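Local coordinates for protein branched-chain-amino-acid aminotransferase (Pseudomonas aeruginosa, PDB 6NST) that probably catalyses the reversible transfer of the amino group of leucine, isoleucine or valine to 2-oxoglutarate with pyridoxal 5'-phosphate as cofactor, at residues M69-P74 and P100-G105. The protein carries 1 engineered substitution. Residues are numbered along the deposited sequence; the frame is centred on the assembly and turned at random.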
ATOM      1  N   MET A  69      20.477   2.110 -15.222  1.00 13.61           N
ATOM      2  CA  MET A  69      19.671   2.796 -16.225  1.00 22.16           C
ATOM      3  C   MET A  69      19.954   2.319 -17.641  1.00 23.22           C
ATOM      4  O   MET A  69      19.399   2.889 -18.586  1.00 28.65           O
ATOM      5  CB  MET A  69      19.899   4.308 -16.140  1.00 18.40           C
ATOM      6  CG  MET A  69      19.535   4.902 -14.795  1.00 19.70           C
ATOM      7  SD  MET A  69      17.795   4.657 -14.408  1.00 31.91           S
ATOM      8  CE  MET A  69      17.740   5.256 -12.721  1.00 26.51           C
ATOM      9  N   ASN A  70      20.797   1.299 -17.805  1.00 25.04           N
ATOM     10  CA  ASN A  70      21.168   0.782 -19.122  1.00 30.82           C
ATOM     11  C   ASN A  70      21.812   1.867 -19.983  1.00 27.65           C
ATOM     12  O   ASN A  70      21.595   1.937 -21.194  1.00 19.54           O
ATOM     13  CB  ASN A  70      19.965   0.161 -19.837  1.00 34.56           C
ATOM     14  CG  ASN A  70      20.160  -1.311 -20.127  1.00 46.74           C
ATOM     15  OD1 ASN A  70      21.031  -1.960 -19.548  1.00 49.36           O
ATOM     16  ND2 ASN A  70      19.347  -1.849 -21.028  1.00 56.35           N
ATOM     17  N   MET A  71      22.611   2.723 -19.349  1.00 23.14           N
ATOM     18  CA  MET A  71      23.385   3.741 -20.046  1.00 18.39           C
ATOM     19  C   MET A  71      24.835   3.282 -20.122  1.00 19.31           C
ATOM     20  O   MET A  71      25.451   2.987 -19.092  1.00 25.94           O
ATOM     21  CB  MET A  71      23.295   5.092 -19.337  1.00 20.68           C
ATOM     22  CG  MET A  71      21.895   5.667 -19.229  1.00 23.81           C
ATOM     23  SD  MET A  71      21.923   7.305 -18.474  1.00 23.76           S
ATOM     24  CE  MET A  71      22.825   8.231 -19.715  1.00 22.91           C
ATOM     25  N   GLN A  72      25.376   3.227 -21.335  1.00 24.54           N
ATOM     26  CA  GLN A  72      26.754   2.800 -21.558  1.00 28.29           C
ATOM     27  C   GLN A  72      27.650   4.036 -21.577  1.00 17.90           C
ATOM     28  O   GLN A  72      27.612   4.826 -22.526  1.00 21.30           O
ATOM     29  CB  GLN A  72      26.864   2.009 -22.859  1.00 25.44           C
ATOM     30  CG  GLN A  72      28.255   1.464 -23.152  1.00 51.72           C
ATOM     31  CD  GLN A  72      28.694   0.407 -22.155  1.00 61.76           C
ATOM     32  OE1 GLN A  72      29.405   0.702 -21.194  1.00 66.88           O
ATOM     33  NE2 GLN A  72      28.278  -0.833 -22.384  1.00 60.88           N
ATOM     34  N   ILE A  73      28.449   4.207 -20.528  1.00 15.86           N
ATOM     35  CA  ILE A  73      29.401   5.312 -20.452  1.00 19.11           C
ATOM     36  C   ILE A  73      30.506   5.076 -21.476  1.00 22.26           C
ATOM     37  O   ILE A  73      31.156   4.021 -21.448  1.00 23.74           O
ATOM     38  CB  ILE A  73      29.980   5.457 -19.036  1.00 25.32           C
ATOM     39  CG1 ILE A  73      28.857   5.654 -18.017  1.00 19.18           C
ATOM     40  CG2 ILE A  73      30.970   6.614 -18.983  1.00 13.16           C
ATOM     41  CD1 ILE A  73      29.347   5.763 -16.585  1.00 23.11           C
ATOM     42  N   PRO A  74      30.764   6.022 -22.384  1.00 25.24           N
ATOM     43  CA  PRO A  74      31.766   5.788 -23.435  1.00 33.25           C
ATOM     44  C   PRO A  74      33.195   5.892 -22.926  1.00 24.99           C
ATOM     45  O   PRO A  74      34.143   5.908 -23.718  1.00 30.99           O
ATOM     46  CB  PRO A  74      31.465   6.888 -24.464  1.00 27.90           C
ATOM     47  CG  PRO A  74      30.147   7.495 -24.043  1.00 31.66           C
ATOM     48  CD  PRO A  74      30.076   7.307 -22.566  1.00 29.28           C
ATOM     49  N   PRO A 100      30.257  15.204 -11.723  1.00 19.36           N
ATOM     50  CA  PRO A 100      30.283  14.306 -12.882  1.00 14.57           C
ATOM     51  C   PRO A 100      28.854  13.974 -13.283  1.00 20.57           C
ATOM     52  O   PRO A 100      28.017  13.668 -12.432  1.00 16.59           O
ATOM     53  CB  PRO A 100      31.031  13.068 -12.368  1.00 16.29           C
ATOM     54  CG  PRO A 100      31.605  13.461 -11.026  1.00 14.36           C
ATOM     55  CD  PRO A 100      30.697  14.524 -10.494  1.00 18.06           C
ATOM     56  N   MET A 101      28.573  14.053 -14.580  1.00 22.39           N
ATOM     57  CA  MET A 101      27.206  13.874 -15.050  1.00 24.47           C
ATOM     58  C   MET A 101      27.216  13.187 -16.406  1.00 26.71           C
ATOM     59  O   MET A 101      27.929  13.612 -17.320  1.00 22.24           O
ATOM     60  CB  MET A 101      26.473  15.219 -15.124  1.00 14.02           C
ATOM     61  CG  MET A 101      24.959  15.103 -15.162  1.00 31.59           C
ATOM     62  SD  MET A 101      24.298  15.039 -16.835  1.00 36.89           S
ATOM     63  CE  MET A 101      24.429  16.762 -17.307  1.00 43.96           C
ATOM     64  N   VAL A 102      26.425  12.123 -16.517  1.00 29.09           N
ATOM     65  CA  VAL A 102      26.290  11.326 -17.732  1.00 12.95           C
ATOM     66  C   VAL A 102      24.890  11.553 -18.281  1.00 25.42           C
ATOM     67  O   VAL A 102      23.906  11.436 -17.542  1.00 12.73           O
ATOM     68  CB  VAL A 102      26.539   9.836 -17.444  1.00 13.22           C
ATOM     69  CG1 VAL A 102      26.305   8.997 -18.683  1.00 20.94           C
ATOM     70  CG2 VAL A 102      27.944   9.622 -16.895  1.00 12.54           C
ATOM     71  N   PHE A 103      24.794  11.884 -19.570  1.00 18.07           N
ATOM     72  CA  PHE A 103      23.498  12.229 -20.141  1.00 21.05           C
ATOM     73  C   PHE A 103      23.436  11.838 -21.611  1.00 27.25           C
ATOM     74  O   PHE A 103      24.457  11.787 -22.302  1.00 21.15           O
ATOM     75  CB  PHE A 103      23.186  13.727 -19.978  1.00 14.08           C
ATOM     76  CG  PHE A 103      24.099  14.642 -20.752  1.00 19.66           C
ATOM     77  CD1 PHE A 103      23.725  15.129 -21.996  1.00 24.14           C
ATOM     78  CD2 PHE A 103      25.317  15.042 -20.223  1.00 20.47           C
ATOM     79  CE1 PHE A 103      24.553  15.981 -22.704  1.00 25.01           C
ATOM     80  CE2 PHE A 103      26.150  15.895 -20.926  1.00 30.56           C
ATOM     81  CZ  PHE A 103      25.767  16.367 -22.168  1.00 29.45           C
ATOM     82  N   TYR A 104      22.218  11.559 -22.076  1.00 21.99           N
ATOM     83  CA  TYR A 104      21.982  11.283 -23.486  1.00 23.17           C
ATOM     84  C   TYR A 104      22.013  12.575 -24.291  1.00 32.48           C
ATOM     85  O   TYR A 104      21.575  13.627 -23.826  1.00 33.56           O
ATOM     86  CB  TYR A 104      20.632  10.588 -23.677  1.00 28.74           C
ATOM     87  CG  TYR A 104      20.635   9.110 -23.357  1.00 26.20           C
ATOM     88  CD1 TYR A 104      21.706   8.301 -23.715  1.00 29.76           C
ATOM     89  CD2 TYR A 104      19.565   8.524 -22.693  1.00 15.85           C
ATOM     90  CE1 TYR A 104      21.709   6.948 -23.423  1.00 30.61           C
ATOM     91  CE2 TYR A 104      19.559   7.173 -22.397  1.00 12.98           C
ATOM     92  CZ  TYR A 104      20.633   6.390 -22.763  1.00 18.97           C
ATOM     93  OH  TYR A 104      20.631   5.046 -22.469  1.00 22.47           O
ATOM     94  N   GLY A 105      22.526  12.486 -25.515  1.00 31.22           N
ATOM     95  CA  GLY A 105      22.712  13.654 -26.352  1.00 29.36           C
ATOM     96  C   GLY A 105      21.451  14.054 -27.090  1.00 33.06           C
ATOM     97  O   GLY A 105      20.342  13.611 -26.780  1.00 28.84           O
TER
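M71 lies over the Y104 ring in a Met-aromatic contact, joining the loop between helices 55-68 and 77-89 to strand 96-104, an inner strand of the antiparallel sheet in the smaller domain of this class-IV aminotransferase. Its CE sits 4.0 Å from the centroid of the Y104 ring and only 8° off the normal, a CH-pi contact over the middle of one face. M71 SD stays above the same face but farther off, at 4.8 Å from the centroid of the Y104 ring, while CG settles by the phenol end, 3.8 Å from Y104 CZ. The chain is extended at chi2 and bends at chi3 (65°), which turns the methyl inward over the ring. The same M71 CE meets V102 CG1 at 3.7 Å, so one methyl bridges two strand residues. V102 CG2, the other branch, faces I73 CD1 at 4.1 Å, the two side chains lying roughly perpendicular. From helix 55-68, A66 touches M71 and I73 and L62 touches V102; V118 of the adjoining strand 118-126 packs on V102 and Y104. The F103 ring meets H31 of a neighbouring subunit edge-to-face. N70, with positive phi just beyond helix 55-68, closes that helix in a Schellman motif, and its carbonyl O lies 3.5 Å from Y104 OH.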